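Local atomic coordinates of excinuclease ABC, subunit A. (Deinococcus radiodurans, PDB entry 2VF7), a protein that binds DNA, zinc and ATP as a UvrA-family ABC ATPase, and probably takes part in damage recognition during excision repair of DNA. Residues Thr526-Val531 and Leu803-Gly808. The protein carries 1 engineered substitution. Numbering follows the deposited sequence.
Sequences TSVTGV and LDIGPG
Thr529 O accepts a hydrogen bond from Ile805 N at 2.8 Å, and Asp804 CA lies 3.6 Å from the same Thr529 O in a CA-H...O contact. With the hydrogen bonds from Leu803 N to Ser527 O and from Thr529 N to Leu803 O, this joins 526-529 and 803-805 as parallel strands. On one face Val528 CG1, anti to the backbone N (chi1 180°), meets Ile805 CG1 at 3.9 Å, the two side chains crossing at a slant; beta-branching suits the extended backbone, and the apolar branches pack on Val540 and Leu539 of helix 536-551. Leu803 CD1 instead reaches back to Thr526 CG2. On the other face Thr529 and Asp804 stand nearly at right angles, OG1 near OD1, while Asp804 OD2 is bonded to Ser831 OG, which probably offsets part of the cost of burying the carboxylate.

Gly530 begins the Walker A P-loop: its backbone, at phi 142°, suits glycine, and its CA lies against Ile805 O (3.7 Å). A water bridges Val531 N and Gly806 O as the two segments diverge, and Val531 goes on to touch ADP. In this ABC ATPase core, strand 525-529 runs between 785-789 and 801-805, antiparallel strand 816-820 flanks the latter, and helix 536-551 packs against the face bearing Val528 and Ile805.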
ATOM      1  N   THR A 526      21.081 -41.657  14.328  1.00 49.24           N
ATOM      2  CA  THR A 526      21.850 -40.670  15.110  1.00 48.59           C
ATOM      3  C   THR A 526      21.166 -39.301  15.162  1.00 48.44           C
ATOM      4  O   THR A 526      20.665 -38.796  14.153  1.00 48.30           O
ATOM      5  CB  THR A 526      23.296 -40.452  14.541  1.00 48.86           C
ATOM      6  OG1 THR A 526      23.944 -41.704  14.327  1.00 47.55           O
ATOM      7  CG2 THR A 526      24.164 -39.628  15.503  1.00 48.92           C
ATOM      8  N   SER A 527      21.158 -38.713  16.359  1.00 48.49           N
ATOM      9  CA  SER A 527      20.720 -37.344  16.598  1.00 47.51           C
ATOM     10  C   SER A 527      21.927 -36.437  16.771  1.00 47.40           C
ATOM     11  O   SER A 527      22.808 -36.704  17.572  1.00 47.31           O
ATOM     12  CB  SER A 527      19.847 -37.284  17.858  1.00 47.57           C
ATOM     13  OG  SER A 527      18.569 -37.859  17.632  1.00 48.46           O
ATOM     14  N   VAL A 528      21.963 -35.346  16.027  1.00 47.88           N
ATOM     15  CA  VAL A 528      23.021 -34.355  16.190  1.00 47.65           C
ATOM     16  C   VAL A 528      22.481 -33.123  16.935  1.00 48.16           C
ATOM     17  O   VAL A 528      21.753 -32.288  16.371  1.00 47.90           O
ATOM     18  CB  VAL A 528      23.630 -33.977  14.840  1.00 47.77           C
ATOM     19  CG1 VAL A 528      24.716 -32.953  15.026  1.00 47.20           C
ATOM     20  CG2 VAL A 528      24.172 -35.242  14.133  1.00 46.80           C
ATOM     21  N   THR A 529      22.871 -33.022  18.203  1.00 48.36           N
ATOM     22  CA  THR A 529      22.372 -32.014  19.114  1.00 49.15           C
ATOM     23  C   THR A 529      23.403 -30.929  19.482  1.00 49.11           C
ATOM     24  O   THR A 529      24.574 -31.022  19.131  1.00 49.12           O
ATOM     25  CB  THR A 529      21.803 -32.678  20.407  1.00 49.30           C
ATOM     26  OG1 THR A 529      22.871 -33.223  21.178  1.00 50.74           O
ATOM     27  CG2 THR A 529      20.847 -33.800  20.079  1.00 48.87           C
ATOM     28  N   GLY A 530      22.958 -29.904  20.207  1.00 49.22           N
ATOM     29  CA  GLY A 530      23.797 -28.744  20.502  1.00 49.46           C
ATOM     30  C   GLY A 530      23.032 -27.433  20.469  1.00 50.06           C
ATOM     31  O   GLY A 530      21.931 -27.357  19.902  1.00 49.98           O
ATOM     32  N   VAL A 531      23.621 -26.411  21.097  1.00 50.47           N
ATOM     33  CA  VAL A 531      23.115 -25.022  21.166  1.00 51.02           C
ATOM     34  C   VAL A 531      22.897 -24.402  19.764  1.00 51.81           C
ATOM     35  O   VAL A 531      23.509 -24.850  18.785  1.00 51.81           O
ATOM     36  CB  VAL A 531      24.116 -24.170  22.045  1.00 51.36           C
ATOM     37  CG1 VAL A 531      24.400 -22.788  21.482  1.00 51.70           C
ATOM     38  CG2 VAL A 531      23.675 -24.113  23.508  1.00 50.32           C
ATOM     39  N   LEU A 803      25.448 -37.195  18.850  1.00 50.23           N
ATOM     40  CA  LEU A 803      26.609 -36.316  18.660  1.00 51.24           C
ATOM     41  C   LEU A 803      26.333 -34.906  19.191  1.00 51.50           C
ATOM     42  O   LEU A 803      25.598 -34.128  18.579  1.00 51.54           O
ATOM     43  CB  LEU A 803      26.993 -36.238  17.174  1.00 51.12           C
ATOM     44  CG  LEU A 803      28.091 -37.133  16.577  1.00 52.17           C
ATOM     45  CD1 LEU A 803      27.765 -38.610  16.680  1.00 51.57           C
ATOM     46  CD2 LEU A 803      28.280 -36.770  15.120  1.00 51.65           C
ATOM     47  N   ASP A 804      26.922 -34.579  20.329  1.00 52.01           N
ATOM     48  CA  ASP A 804      26.733 -33.261  20.918  1.00 52.74           C
ATOM     49  C   ASP A 804      27.792 -32.315  20.377  1.00 53.09           C
ATOM     50  O   ASP A 804      28.982 -32.557  20.521  1.00 53.82           O
ATOM     51  CB  ASP A 804      26.800 -33.326  22.447  1.00 52.76           C
ATOM     52  CG  ASP A 804      26.195 -32.116  23.100  1.00 52.82           C
ATOM     53  OD1 ASP A 804      25.075 -31.746  22.715  1.00 54.37           O
ATOM     54  OD2 ASP A 804      26.811 -31.535  24.014  1.00 54.89           O
ATOM     55  N   ILE A 805      27.348 -31.240  19.745  1.00 53.76           N
ATOM     56  CA  ILE A 805      28.244 -30.346  19.042  1.00 53.91           C
ATOM     57  C   ILE A 805      28.466 -29.059  19.810  1.00 54.11           C
ATOM     58  O   ILE A 805      27.538 -28.520  20.420  1.00 53.60           O
ATOM     59  CB  ILE A 805      27.737 -30.063  17.609  1.00 53.66           C
ATOM     60  CG1 ILE A 805      27.786 -31.345  16.755  1.00 54.79           C
ATOM     61  CG2 ILE A 805      28.526 -28.935  16.946  1.00 53.32           C
ATOM     62  CD1 ILE A 805      29.135 -32.127  16.768  1.00 53.67           C
ATOM     63  N   GLY A 806      29.729 -28.620  19.783  1.00 55.08           N
ATOM     64  CA  GLY A 806      30.237 -27.333  20.304  1.00 55.44           C
ATOM     65  C   GLY A 806      29.709 -26.935  21.656  1.00 55.65           C
ATOM     66  O   GLY A 806      28.517 -27.139  21.922  1.00 56.06           O
ATOM     67  N   PRO A 807      30.576 -26.363  22.519  1.00 55.47           N
ATOM     68  CA  PRO A 807      30.125 -25.859  23.823  1.00 55.42           C
ATOM     69  C   PRO A 807      29.022 -24.814  23.649  1.00 55.61           C
ATOM     70  O   PRO A 807      27.879 -25.050  24.041  1.00 55.87           O
ATOM     71  CB  PRO A 807      31.389 -25.224  24.422  1.00 55.42           C
ATOM     72  CG  PRO A 807      32.511 -25.869  23.732  1.00 55.17           C
ATOM     73  CD  PRO A 807      32.020 -26.173  22.325  1.00 55.65           C
ATOM     74  N   GLY A 808      29.355 -23.689  23.026  1.00 55.87           N
ATOM     75  CA  GLY A 808      28.395 -22.616  22.805  1.00 55.81           C
ATOM     76  C   GLY A 808      28.133 -22.366  21.337  1.00 56.08           C
ATOM     77  O   GLY A 808      28.224 -23.270  20.513  1.00 56.13           O
TER
HETATM   78  O   HOH W   1      26.023 -27.715  22.541  1.00 57.22           O